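PDB 5Y0E: TssK, which probably serves as a trimeric baseplate component of the bacterial type VI secretion system, helping to join the baseplate to the membrane complex. Local coordinates for residues T201-L206 against S249-L254; N316-T321 against T333-K338; Q219-P224 against S229-D234. All blocks are in the same frame, centred on the assembly; numbering follows the deposited sequence.

Contact 1 of 3, residues T201-L206 against S249-L254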
ATOM      1  N   THR A 201       3.256 -15.152   8.150  1.00 39.99           N
ATOM      2  CA  THR A 201       3.103 -16.218   7.179  1.00 40.35           C
ATOM      3  C   THR A 201       2.001 -15.917   6.163  1.00 37.37           C
ATOM      4  O   THR A 201       2.092 -16.368   5.033  1.00 38.82           O
ATOM      5  CB  THR A 201       2.866 -17.549   7.898  1.00 43.07           C
ATOM      6  OG1 THR A 201       1.848 -17.385   8.865  1.00 42.99           O
ATOM      7  CG2 THR A 201       4.119 -17.981   8.627  1.00 41.67           C
ATOM      8  N   PHE A 202       0.977 -15.158   6.526  1.00 35.16           N
ATOM      9  CA  PHE A 202       0.075 -14.624   5.513  1.00 35.19           C
ATOM     10  C   PHE A 202       0.858 -13.935   4.409  1.00 38.72           C
ATOM     11  O   PHE A 202       0.651 -14.195   3.221  1.00 38.45           O
ATOM     12  CB  PHE A 202      -0.905 -13.628   6.122  1.00 36.97           C
ATOM     13  CG  PHE A 202      -1.974 -14.243   6.945  1.00 37.97           C
ATOM     14  CD1 PHE A 202      -2.478 -15.490   6.643  1.00 40.30           C
ATOM     15  CD2 PHE A 202      -2.505 -13.567   8.015  1.00 39.25           C
ATOM     16  CE1 PHE A 202      -3.479 -16.040   7.398  1.00 38.72           C
ATOM     17  CE2 PHE A 202      -3.502 -14.134   8.779  1.00 35.92           C
ATOM     18  CZ  PHE A 202      -3.981 -15.361   8.467  1.00 35.59           C
ATOM     19  N   ILE A 203       1.773 -13.046   4.792  1.00 35.41           N
ATOM     20  CA  ILE A 203       2.564 -12.345   3.797  1.00 35.76           C
ATOM     21  C   ILE A 203       3.415 -13.327   3.017  1.00 36.82           C
ATOM     22  O   ILE A 203       3.455 -13.309   1.787  1.00 37.65           O
ATOM     23  CB  ILE A 203       3.431 -11.269   4.464  1.00 34.65           C
ATOM     24  CG1 ILE A 203       2.561 -10.216   5.125  1.00 33.94           C
ATOM     25  CG2 ILE A 203       4.361 -10.636   3.465  1.00 35.06           C
ATOM     26  CD1 ILE A 203       3.395  -9.216   5.917  1.00 34.28           C
ATOM     27  N   ASN A 204       4.096 -14.208   3.724  1.00 36.16           N
ATOM     28  CA  ASN A 204       5.020 -15.091   3.050  1.00 38.55           C
ATOM     29  C   ASN A 204       4.283 -16.064   2.144  1.00 40.02           C
ATOM     30  O   ASN A 204       4.735 -16.348   1.032  1.00 40.86           O
ATOM     31  CB  ASN A 204       5.878 -15.798   4.089  1.00 41.31           C
ATOM     32  CG  ASN A 204       6.897 -16.689   3.480  1.00 43.62           C
ATOM     33  OD1 ASN A 204       7.751 -16.272   2.705  1.00 46.49           O
ATOM     34  ND2 ASN A 204       6.814 -17.942   3.823  1.00 46.71           N
ATOM     35  N   ASP A 205       3.127 -16.544   2.576  1.00 40.58           N
ATOM     36  CA  ASP A 205       2.328 -17.408   1.720  1.00 41.81           C
ATOM     37  C   ASP A 205       1.844 -16.678   0.480  1.00 40.01           C
ATOM     38  O   ASP A 205       1.950 -17.194  -0.632  1.00 37.94           O
ATOM     39  CB  ASP A 205       1.143 -17.959   2.493  1.00 46.29           C
ATOM     40  CG  ASP A 205       1.542 -19.012   3.471  1.00 49.63           C
ATOM     41  OD1 ASP A 205       2.607 -19.619   3.298  1.00 56.13           O
ATOM     42  OD2 ASP A 205       0.788 -19.226   4.417  1.00 47.21           O
ATOM     43  N   LEU A 206       1.283 -15.489   0.651  1.00 36.94           N
ATOM     44  CA  LEU A 206       0.751 -14.788  -0.506  1.00 35.39           C
ATOM     45  C   LEU A 206       1.845 -14.489  -1.524  1.00 37.83           C
ATOM     46  O   LEU A 206       1.617 -14.557  -2.735  1.00 38.26           O
ATOM     47  CB  LEU A 206       0.052 -13.516  -0.065  1.00 33.87           C
ATOM     48  CG  LEU A 206      -0.455 -12.692  -1.226  1.00 32.30           C
ATOM     49  CD1 LEU A 206      -1.477 -13.498  -1.992  1.00 30.56           C
ATOM     50  CD2 LEU A 206      -1.045 -11.400  -0.751  1.00 29.51           C
ATOM     51  N   SER A 249       6.130  -7.819  -1.951  1.00 37.80           N
ATOM     52  CA  SER A 249       7.563  -7.721  -1.706  1.00 40.59           C
ATOM     53  C   SER A 249       7.883  -6.591  -0.742  1.00 37.97           C
ATOM     54  O   SER A 249       8.657  -6.757   0.196  1.00 40.12           O
ATOM     55  CB  SER A 249       8.295  -7.490  -3.014  1.00 38.59           C
ATOM     56  OG  SER A 249       9.660  -7.688  -2.815  1.00 39.87           O
ATOM     57  N   HIS A 250       7.308  -5.427  -0.976  1.00 35.59           N
ATOM     58  CA  HIS A 250       7.513  -4.334  -0.051  1.00 37.56           C
ATOM     59  C   HIS A 250       7.043  -4.714   1.344  1.00 40.04           C
ATOM     60  O   HIS A 250       7.746  -4.493   2.330  1.00 42.26           O
ATOM     61  CB  HIS A 250       6.785  -3.093  -0.551  1.00 37.05           C
ATOM     62  CG  HIS A 250       7.161  -1.848   0.175  1.00 37.74           C
ATOM     63  ND1 HIS A 250       8.377  -1.227   0.000  1.00 36.08           N
ATOM     64  CD2 HIS A 250       6.494  -1.122   1.094  1.00 37.06           C
ATOM     65  CE1 HIS A 250       8.431  -0.159   0.768  1.00 35.31           C
ATOM     66  NE2 HIS A 250       7.303  -0.077   1.449  1.00 34.24           N
ATOM     67  N   ALA A 251       5.847  -5.292   1.441  1.00 40.53           N
ATOM     68  CA  ALA A 251       5.337  -5.727   2.734  1.00 39.78           C
ATOM     69  C   ALA A 251       6.274  -6.727   3.381  1.00 38.96           C
ATOM     70  O   ALA A 251       6.576  -6.636   4.570  1.00 40.40           O
ATOM     71  CB  ALA A 251       3.950  -6.333   2.559  1.00 35.95           C
ATOM     72  N   TYR A 252       6.756  -7.675   2.603  1.00 37.51           N
ATOM     73  CA  TYR A 252       7.600  -8.726   3.134  1.00 38.72           C
ATOM     74  C   TYR A 252       8.895  -8.178   3.699  1.00 40.26           C
ATOM     75  O   TYR A 252       9.427  -8.715   4.666  1.00 43.34           O
ATOM     76  CB  TYR A 252       7.872  -9.720   2.019  1.00 38.85           C
ATOM     77  CG  TYR A 252       8.787 -10.853   2.331  1.00 39.84           C
ATOM     78  CD1 TYR A 252       8.323 -11.969   2.991  1.00 40.25           C
ATOM     79  CD2 TYR A 252      10.104 -10.845   1.898  1.00 40.93           C
ATOM     80  CE1 TYR A 252       9.137 -13.028   3.250  1.00 39.36           C
ATOM     81  CE2 TYR A 252      10.929 -11.906   2.154  1.00 39.04           C
ATOM     82  CZ  TYR A 252      10.432 -12.996   2.834  1.00 41.08           C
ATOM     83  OH  TYR A 252      11.231 -14.065   3.105  1.00 47.80           O
ATOM     84  N   HIS A 253       9.420  -7.120   3.115  1.00 41.74           N
ATOM     85  CA  HIS A 253      10.703  -6.609   3.553  1.00 39.64           C
ATOM     86  C   HIS A 253      10.601  -5.491   4.574  1.00 40.84           C
ATOM     87  O   HIS A 253      11.575  -5.239   5.275  1.00 41.82           O
ATOM     88  CB  HIS A 253      11.503  -6.148   2.352  1.00 38.31           C
ATOM     89  CG  HIS A 253      12.126  -7.263   1.585  1.00 37.84           C
ATOM     90  ND1 HIS A 253      11.713  -7.622   0.326  1.00 42.74           N
ATOM     91  CD2 HIS A 253      13.135  -8.105   1.898  1.00 38.00           C
ATOM     92  CE1 HIS A 253      12.449  -8.626  -0.111  1.00 41.64           C
ATOM     93  NE2 HIS A 253      13.316  -8.941   0.827  1.00 42.86           N
ATOM     94  N   LEU A 254       9.454  -4.846   4.705  1.00 38.93           N
ATOM     95  CA  LEU A 254       9.329  -3.773   5.673  1.00 39.02           C
ATOM     96  C   LEU A 254       9.584  -4.289   7.074  1.00 41.38           C
ATOM     97  O   LEU A 254       9.103  -5.351   7.460  1.00 45.97           O
ATOM     98  CB  LEU A 254       7.945  -3.157   5.607  1.00 39.71           C
ATOM     99  CG  LEU A 254       7.662  -2.087   4.573  1.00 37.77           C
ATOM    100  CD1 LEU A 254       6.233  -1.649   4.672  1.00 38.81           C
ATOM    101  CD2 LEU A 254       8.545  -0.931   4.821  1.00 40.10           C
TER

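Contact 2 of 3, residues N316-T321 against T333-K338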
ATOM      1  N   ASN A 316      -6.063 -30.593  -2.397  1.00 59.92           N
ATOM      2  CA  ASN A 316      -5.481 -31.863  -2.806  1.00 58.58           C
ATOM      3  C   ASN A 316      -3.994 -31.767  -3.075  1.00 60.94           C
ATOM      4  O   ASN A 316      -3.324 -32.799  -3.132  1.00 63.49           O
ATOM      5  CB  ASN A 316      -6.161 -32.383  -4.059  1.00 56.86           C
ATOM      6  CG  ASN A 316      -7.578 -32.779  -3.811  1.00 58.08           C
ATOM      7  OD1 ASN A 316      -8.067 -32.695  -2.689  1.00 61.22           O
ATOM      8  ND2 ASN A 316      -8.261 -33.196  -4.858  1.00 58.87           N
ATOM      9  N   ALA A 317      -3.464 -30.559  -3.246  1.00 58.55           N
ATOM     10  CA  ALA A 317      -2.078 -30.375  -3.629  1.00 56.08           C
ATOM     11  C   ALA A 317      -1.659 -28.966  -3.260  1.00 55.11           C
ATOM     12  O   ALA A 317      -2.497 -28.084  -3.094  1.00 54.73           O
ATOM     13  CB  ALA A 317      -1.880 -30.623  -5.123  1.00 52.24           C
ATOM     14  N   ILE A 318      -0.362 -28.765  -3.101  1.00 53.23           N
ATOM     15  CA  ILE A 318       0.200 -27.495  -2.714  1.00 49.13           C
ATOM     16  C   ILE A 318       1.532 -27.332  -3.368  1.00 50.60           C
ATOM     17  O   ILE A 318       2.335 -28.200  -3.295  1.00 55.72           O
ATOM     18  CB  ILE A 318       0.387 -27.446  -1.200  1.00 50.49           C
ATOM     19  CG1 ILE A 318      -0.926 -27.160  -0.525  1.00 51.23           C
ATOM     20  CG2 ILE A 318       1.317 -26.343  -0.801  1.00 55.68           C
ATOM     21  CD1 ILE A 318      -0.940 -27.540   0.920  1.00 55.22           C
ATOM     22  N   GLN A 319       1.777 -26.210  -4.012  1.00 47.97           N
ATOM     23  CA  GLN A 319       3.034 -26.015  -4.683  1.00 48.12           C
ATOM     24  C   GLN A 319       4.078 -25.496  -3.736  1.00 52.04           C
ATOM     25  O   GLN A 319       3.792 -24.715  -2.886  1.00 55.93           O
ATOM     26  CB  GLN A 319       2.852 -25.059  -5.839  1.00 46.85           C
ATOM     27  CG  GLN A 319       4.068 -24.861  -6.691  1.00 46.01           C
ATOM     28  CD  GLN A 319       3.754 -24.131  -7.951  1.00 45.54           C
ATOM     29  OE1 GLN A 319       2.645 -23.738  -8.173  1.00 45.14           O
ATOM     30  NE2 GLN A 319       4.735 -23.946  -8.776  1.00 48.42           N
ATOM     31  N   LEU A 320       5.305 -25.932  -3.886  1.00 50.65           N
ATOM     32  CA  LEU A 320       6.334 -25.462  -3.017  1.00 50.73           C
ATOM     33  C   LEU A 320       7.260 -24.603  -3.816  1.00 53.79           C
ATOM     34  O   LEU A 320       7.646 -24.964  -4.881  1.00 57.13           O
ATOM     35  CB  LEU A 320       7.103 -26.632  -2.457  1.00 56.13           C
ATOM     36  CG  LEU A 320       6.682 -27.195  -1.116  1.00 61.37           C
ATOM     37  CD1 LEU A 320       5.204 -27.458  -1.039  1.00 53.85           C
ATOM     38  CD2 LEU A 320       7.434 -28.478  -0.879  1.00 65.80           C
ATOM     39  N   THR A 321       7.628 -23.459  -3.289  1.00 55.65           N
ATOM     40  CA  THR A 321       8.506 -22.566  -3.988  1.00 55.33           C
ATOM     41  C   THR A 321       9.949 -22.982  -3.892  1.00 59.58           C
ATOM     42  O   THR A 321      10.465 -23.180  -2.826  1.00 62.58           O
ATOM     43  CB  THR A 321       8.409 -21.166  -3.406  1.00 58.53           C
ATOM     44  OG1 THR A 321       7.053 -20.880  -3.089  1.00 55.24           O
ATOM     45  CG2 THR A 321       8.903 -20.161  -4.384  1.00 52.31           C
ATOM     46  N   THR A 333      11.124 -25.010   1.356  1.00 79.55           N
ATOM     47  CA  THR A 333      10.704 -25.198   2.714  1.00 78.80           C
ATOM     48  C   THR A 333       9.337 -25.803   2.669  1.00 79.90           C
ATOM     49  O   THR A 333       8.535 -25.431   1.864  1.00 81.95           O
ATOM     50  CB  THR A 333      10.637 -23.875   3.458  1.00 81.44           C
ATOM     51  OG1 THR A 333       9.396 -23.229   3.177  1.00 86.82           O
ATOM     52  CG2 THR A 333      11.762 -22.982   3.018  1.00 79.53           C
ATOM     53  N   VAL A 334       9.033 -26.708   3.570  1.00 83.24           N
ATOM     54  CA  VAL A 334       7.700 -27.263   3.632  1.00 83.38           C
ATOM     55  C   VAL A 334       7.022 -26.566   4.774  1.00 87.87           C
ATOM     56  O   VAL A 334       7.655 -26.259   5.760  1.00 92.84           O
ATOM     57  CB  VAL A 334       7.747 -28.726   3.959  1.00 85.98           C
ATOM     58  CG1 VAL A 334       8.742 -29.393   3.056  1.00 90.79           C
ATOM     59  CG2 VAL A 334       8.187 -28.883   5.389  1.00 95.14           C
ATOM     60  N   GLN A 335       5.726 -26.334   4.682  1.00 92.22           N
ATOM     61  CA  GLN A 335       5.053 -25.586   5.744  1.00 96.58           C
ATOM     62  C   GLN A 335       4.488 -26.372   6.892  1.00 98.44           C
ATOM     63  O   GLN A 335       3.668 -25.853   7.626  1.00 98.84           O
ATOM     64  CB  GLN A 335       3.921 -24.759   5.163  1.00 96.85           C
ATOM     65  CG  GLN A 335       2.728 -25.592   4.769  1.00 90.39           C
ATOM     66  CD  GLN A 335       1.562 -24.760   4.298  1.00 84.57           C
ATOM     67  OE1 GLN A 335       0.892 -24.109   5.092  1.00 81.14           O
ATOM     68  NE2 GLN A 335       1.304 -24.788   2.990  1.00 80.15           N
ATOM     69  N   ASP A 336       4.944 -27.596   7.076  1.00 98.93           N
ATOM     70  CA  ASP A 336       4.401 -28.422   8.122  1.00101.12           C
ATOM     71  C   ASP A 336       5.298 -29.580   8.415  1.00103.55           C
ATOM     72  O   ASP A 336       6.061 -30.003   7.576  1.00103.68           O
ATOM     73  CB  ASP A 336       3.096 -29.007   7.611  1.00103.41           C
ATOM     74  CG  ASP A 336       2.188 -29.410   8.701  1.00106.26           C
ATOM     75  OD1 ASP A 336       2.666 -30.058   9.629  1.00107.34           O
ATOM     76  OD2 ASP A 336       1.000 -29.078   8.641  1.00107.92           O
ATOM     77  N   THR A 337       5.222 -30.100   9.620  1.00104.13           N
ATOM     78  CA  THR A 337       5.978 -31.285   9.939  1.00105.74           C
ATOM     79  C   THR A 337       5.151 -32.509   9.550  1.00106.71           C
ATOM     80  O   THR A 337       5.678 -33.606   9.422  1.00107.35           O
ATOM     81  CB  THR A 337       6.312 -31.362  11.419  1.00107.11           C
ATOM     82  OG1 THR A 337       5.118 -31.203  12.192  1.00105.10           O
ATOM     83  CG2 THR A 337       7.281 -30.268  11.777  1.00108.52           C
ATOM     84  N   LYS A 338       3.849 -32.321   9.370  1.00107.14           N
ATOM     85  CA  LYS A 338       2.974 -33.395   8.980  1.00106.20           C
ATOM     86  C   LYS A 338       3.106 -33.587   7.494  1.00107.54           C
ATOM     87  O   LYS A 338       3.058 -34.701   6.991  1.00107.01           O
ATOM     88  CB  LYS A 338       1.524 -33.043   9.305  1.00107.23           C
ATOM     89  CG  LYS A 338       1.225 -32.949  10.789  1.00108.45           C
ATOM     90  CD  LYS A 338      -0.222 -32.573  11.046  1.00107.77           C
ATOM     91  CE  LYS A 338      -0.519 -32.504  12.538  1.00105.25           C
ATOM     92  NZ  LYS A 338      -1.927 -32.115  12.809  1.00105.16           N
TER

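Contact 3 of 3, residues Q219-P224 against S229-D234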
ATOM      1  N   GLN A 219       4.940 -17.649 -18.685  1.00 45.39           N
ATOM      2  CA  GLN A 219       5.456 -18.578 -19.641  1.00 44.67           C
ATOM      3  C   GLN A 219       4.443 -19.003 -20.681  1.00 44.10           C
ATOM      4  O   GLN A 219       4.801 -19.306 -21.780  1.00 46.33           O
ATOM      5  CB  GLN A 219       6.061 -19.759 -18.924  1.00 48.18           C
ATOM      6  CG  GLN A 219       7.251 -19.340 -18.100  1.00 54.60           C
ATOM      7  CD  GLN A 219       8.117 -20.490 -17.675  1.00 60.56           C
ATOM      8  OE1 GLN A 219       7.984 -20.993 -16.577  1.00 63.93           O
ATOM      9  NE2 GLN A 219       9.018 -20.898 -18.540  1.00 61.05           N
ATOM     10  N   ARG A 220       3.179 -19.028 -20.319  1.00 42.79           N
ATOM     11  CA  ARG A 220       2.140 -19.373 -21.231  1.00 42.81           C
ATOM     12  C   ARG A 220       1.892 -18.204 -22.168  1.00 42.51           C
ATOM     13  O   ARG A 220       1.688 -18.383 -23.325  1.00 42.64           O
ATOM     14  CB  ARG A 220       0.898 -19.758 -20.454  1.00 41.03           C
ATOM     15  CG  ARG A 220      -0.402 -19.596 -21.185  1.00 36.60           C
ATOM     16  CD  ARG A 220      -0.583 -20.652 -22.223  1.00 38.31           C
ATOM     17  NE  ARG A 220      -0.748 -21.945 -21.631  1.00 39.57           N
ATOM     18  CZ  ARG A 220      -0.307 -23.053 -22.173  1.00 47.12           C
ATOM     19  NH1 ARG A 220      -0.483 -24.191 -21.577  1.00 55.59           N
ATOM     20  NH2 ARG A 220       0.317 -23.007 -23.312  1.00 47.43           N
ATOM     21  N   LEU A 221       2.005 -16.994 -21.671  1.00 38.87           N
ATOM     22  CA  LEU A 221       1.803 -15.831 -22.494  1.00 39.14           C
ATOM     23  C   LEU A 221       2.973 -15.486 -23.394  1.00 44.76           C
ATOM     24  O   LEU A 221       2.837 -14.682 -24.265  1.00 48.02           O
ATOM     25  CB  LEU A 221       1.394 -14.636 -21.661  1.00 39.07           C
ATOM     26  CG  LEU A 221      -0.040 -14.654 -21.199  1.00 35.82           C
ATOM     27  CD1 LEU A 221      -0.212 -13.766 -20.004  1.00 38.64           C
ATOM     28  CD2 LEU A 221      -0.992 -14.260 -22.283  1.00 38.65           C
ATOM     29  N   LEU A 222       4.118 -16.099 -23.180  1.00 47.91           N
ATOM     30  CA  LEU A 222       5.251 -15.921 -24.029  1.00 45.76           C
ATOM     31  C   LEU A 222       4.950 -16.562 -25.348  1.00 49.37           C
ATOM     32  O   LEU A 222       5.311 -16.047 -26.367  1.00 51.32           O
ATOM     33  CB  LEU A 222       6.444 -16.650 -23.464  1.00 43.05           C
ATOM     34  CG  LEU A 222       7.219 -16.015 -22.349  1.00 47.88           C
ATOM     35  CD1 LEU A 222       8.575 -16.663 -22.257  1.00 50.91           C
ATOM     36  CD2 LEU A 222       7.323 -14.530 -22.559  1.00 45.80           C
ATOM     37  N   GLN A 223       4.326 -17.724 -25.316  1.00 49.09           N
ATOM     38  CA  GLN A 223       3.975 -18.447 -26.513  1.00 49.05           C
ATOM     39  C   GLN A 223       2.840 -17.776 -27.166  1.00 53.03           C
ATOM     40  O   GLN A 223       1.930 -17.348 -26.516  1.00 54.77           O
ATOM     41  CB  GLN A 223       3.548 -19.837 -26.175  1.00 47.69           C
ATOM     42  CG  GLN A 223       4.368 -20.428 -25.081  1.00 48.27           C
ATOM     43  CD  GLN A 223       4.339 -21.904 -25.119  1.00 52.51           C
ATOM     44  OE1 GLN A 223       3.293 -22.505 -25.069  1.00 53.72           O
ATOM     45  NE2 GLN A 223       5.492 -22.501 -25.218  1.00 51.51           N
ATOM     46  N   PRO A 224       2.885 -17.680 -28.482  1.00 57.15           N
ATOM     47  CA  PRO A 224       1.787 -17.005 -29.138  1.00 55.59           C
ATOM     48  C   PRO A 224       0.525 -17.817 -29.001  1.00 55.18           C
ATOM     49  O   PRO A 224       0.552 -19.032 -29.050  1.00 52.02           O
ATOM     50  CB  PRO A 224       2.245 -16.923 -30.575  1.00 52.05           C
ATOM     51  CG  PRO A 224       3.195 -18.021 -30.727  1.00 50.66           C
ATOM     52  CD  PRO A 224       3.884 -18.161 -29.431  1.00 51.79           C
ATOM     53  N   SER A 229     -10.181 -13.062 -26.808  1.00 40.41           N
ATOM     54  CA  SER A 229     -10.493 -12.457 -25.534  1.00 43.11           C
ATOM     55  C   SER A 229     -10.038 -13.261 -24.340  1.00 42.33           C
ATOM     56  O   SER A 229      -9.751 -12.728 -23.305  1.00 44.03           O
ATOM     57  CB  SER A 229     -11.974 -12.131 -25.446  1.00 40.49           C
ATOM     58  OG  SER A 229     -12.692 -13.170 -24.876  1.00 40.04           O
ATOM     59  N   SER A 230      -9.928 -14.557 -24.496  1.00 41.92           N
ATOM     60  CA  SER A 230      -9.505 -15.373 -23.403  1.00 43.17           C
ATOM     61  C   SER A 230      -8.027 -15.150 -23.073  1.00 41.98           C
ATOM     62  O   SER A 230      -7.635 -15.231 -21.950  1.00 41.32           O
ATOM     63  CB  SER A 230      -9.892 -16.819 -23.661  1.00 45.22           C
ATOM     64  OG  SER A 230      -9.457 -17.654 -22.640  1.00 52.47           O
ATOM     65  N   GLU A 231      -7.221 -14.837 -24.066  1.00 41.98           N
ATOM     66  CA  GLU A 231      -5.832 -14.545 -23.841  1.00 41.00           C
ATOM     67  C   GLU A 231      -5.708 -13.163 -23.215  1.00 40.03           C
ATOM     68  O   GLU A 231      -4.871 -12.929 -22.413  1.00 38.68           O
ATOM     69  CB  GLU A 231      -5.076 -14.612 -25.137  1.00 41.65           C
ATOM     70  CG  GLU A 231      -3.604 -14.408 -24.972  1.00 45.83           C
ATOM     71  CD  GLU A 231      -2.880 -14.489 -26.268  1.00 54.38           C
ATOM     72  OE1 GLU A 231      -1.654 -14.585 -26.276  1.00 63.86           O
ATOM     73  OE2 GLU A 231      -3.543 -14.471 -27.286  1.00 54.40           O
ATOM     74  N   MET A 232      -6.601 -12.263 -23.552  1.00 40.56           N
ATOM     75  CA  MET A 232      -6.576 -10.954 -22.969  1.00 41.16           C
ATOM     76  C   MET A 232      -6.930 -11.013 -21.505  1.00 41.41           C
ATOM     77  O   MET A 232      -6.388 -10.299 -20.718  1.00 44.84           O
ATOM     78  CB  MET A 232      -7.515 -10.013 -23.692  1.00 39.83           C
ATOM     79  CG  MET A 232      -7.064  -9.644 -25.075  1.00 45.02           C
ATOM     80  SD  MET A 232      -5.568  -8.687 -25.154  1.00 66.27           S
ATOM     81  CE  MET A 232      -4.392  -9.878 -25.724  1.00 54.44           C
ATOM     82  N   VAL A 233      -7.849 -11.886 -21.153  1.00 41.61           N
ATOM     83  CA  VAL A 233      -8.249 -12.062 -19.792  1.00 40.95           C
ATOM     84  C   VAL A 233      -7.065 -12.545 -18.998  1.00 39.40           C
ATOM     85  O   VAL A 233      -6.803 -12.057 -17.950  1.00 40.36           O
ATOM     86  CB  VAL A 233      -9.412 -13.052 -19.682  1.00 38.70           C
ATOM     87  CG1 VAL A 233      -9.620 -13.481 -18.260  1.00 39.60           C
ATOM     88  CG2 VAL A 233     -10.675 -12.435 -20.210  1.00 36.37           C
ATOM     89  N   ASP A 234      -6.352 -13.512 -19.515  1.00 37.05           N
ATOM     90  CA  ASP A 234      -5.191 -14.008 -18.853  1.00 36.88           C
ATOM     91  C   ASP A 234      -4.170 -12.924 -18.670  1.00 41.30           C
ATOM     92  O   ASP A 234      -3.589 -12.821 -17.642  1.00 43.40           O
ATOM     93  CB  ASP A 234      -4.556 -15.099 -19.670  1.00 39.13           C
ATOM     94  CG  ASP A 234      -5.253 -16.382 -19.539  1.00 48.31           C
ATOM     95  OD1 ASP A 234      -6.095 -16.524 -18.669  1.00 45.67           O
ATOM     96  OD2 ASP A 234      -4.962 -17.268 -20.326  1.00 51.36           O
TER

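Contact 1 of 3, residues T201-L206 against S249-L254
Tyr252 meets Ile203 near its root and Asn204 near its tip. Its CB meets the CG2 methyl of Ile203 at 3.9 Å. The same methyl sits 3.8 Å from Tyr252 CA, so Ile203 packs on the root of the tyrosine as well as at the ring edge. CG lies anti to the backbone N (chi1 177°), which carries the ring along the flank of helix 197-222. Further out, CD2 turns to its own helix and sits 3.8 Å above the ring plane of His253, over the ring centre. On the other side, CE1 is 3.6 Å from Asn204 OD1. The amide and the ring run side by side in the same direction, their planes 25° apart. At the tip, OH stays 4.1 Å from Asn204 OD1, too far for a hydrogen bond.

The two helices belong to the central helical bundle. They run roughly antiparallel, at 143°, with the segment axes 9.6 Å apart. Ile203 also touches Leu262 of helix 259-273, so it is buried between three helices.

Ala251 adds its CB, 4.4 Å from Ile203 CG2. His253 ND1 bonds to Ser249 O from above the carbonyl plane, and His253 N reaches the same oxygen from the opposite face. His250 NE2 bonds to Glu260 OE2 of the second subunit.

Contact 2 of 3, residues N316-T321 against T333-K338
Ile318 and Gln335 cross at about a right angle, while Leu320 meets the carbonyl oxygen of Thr333 and the CG1 methyl of Val334. These two meetings carry the contact. Ile318 and Leu320 alternate with Gln319 on strand 317-324, and both direct their CB toward segment 333-338.

At the Ile318 end, the amide nitrogen of Gln335 does the touching. NE2 lies 4.1 Å from Ile318 CG2 and equally far from Ile318 CD1, so it rests across two branches of one side chain. The glutamine gets there from a CB that is not aimed at the strand. Its CG stands between the backbone N and the carbonyl carbon (chi1 74°), and the chain is extended beyond CG.

At the Leu320 end the approach is closer to the backbone. Leu320 CG is 3.9 Å from Thr333 O, and its CD2 methyl is 4.2 Å from Val334 CG1. Val334 also packs on Met339 and Met340 of helix 339-342, and Leu320 on Phe439 of strand 436-443.

Strands 317-324 and 329-333 are antiparallel neighbours in the large sheet towards the C-terminus, and form a beta-hairpin. Segment 333-338 is where the chain leaves the hairpin for a short helix. Asp336 marks that entry: its OD1 accepts from Lys338 N at 2.6 Å in a nearly straight capping bond, met from above the carboxylate plane.

Across the contact the chemistry is van der Waals packing. Leu320 and Val334 are buried. Gln335 is exposed; its NE2 rests against aliphatic branches and makes no hydrogen bond to segment 316-321. The fit between the segments therefore depends on side-chain shape, while the backbone bonds of Leu320 and Val334 go to Phe439 and Ser422.

Contact 3 of 3, residues Q219-P224 against S229-D234
Two carboxylates are the flat groups here. Leu221 CD2 lies alongside that of Glu231, on the side of CG and OE1 and not over a face (Glu231 OE1 to Leu221 CD2 4.1 Å). OE2 accepts a hydrogen bond from Gly227 N, in the loop that joins the two helices. That bond probably helps to hold the group. Asp234 OD2 is 6.4 Å from Arg220 NE, so the opposite charges are near but not in contact.

Leu221 and Glu231 slide past each other in opposite directions. The Leu221 CD2 methyl meets the aliphatic part of the glutamate, 3.8 Å from Glu231 CG. Glu231 CG is anti to its own backbone N (chi1 -176°) and the chain is extended, which sends the carboxylate past the methyl toward the loop.

This is the turn of a helical hairpin, where helix 197-222 ends and helix 229-253 begins. Leu221 continues inward onto Phe235 and Leu238 of the second helix. Its CD1 is 4.2 Å from Asp234 O, and its CD2 lies 4.5 Å from Asp234 CB.

The hairpin tip also meets other copies of the protein. Gln223 NE2 bonds to Arg395 O of the second subunit, and Met232 packs on Met232 of the third subunit.

Overall arrangement
Contacts 1 and 3 join the same two helices, 197-222 and 229-253, at opposite ends of the hairpin. The centre of contact 1 is about 9 Å from the centre of the chain, and that of contact 3 about 34 Å. Contact 1 is thus the more central, and contact 3 is peripheral. Contact 2 belongs to the beta-sheet domain and does not touch contact 1. All three are partly buried, and an aliphatic side chain takes part in each. What these side chains meet differs: a tyrosine with an amide beside it in contact 1, an amide nitrogen against isoleucine in contact 2, a carboxylate that accepts from the connecting loop in contact 3. Contacts 1 and 3 also meet neighbouring subunits; contact 2 does not.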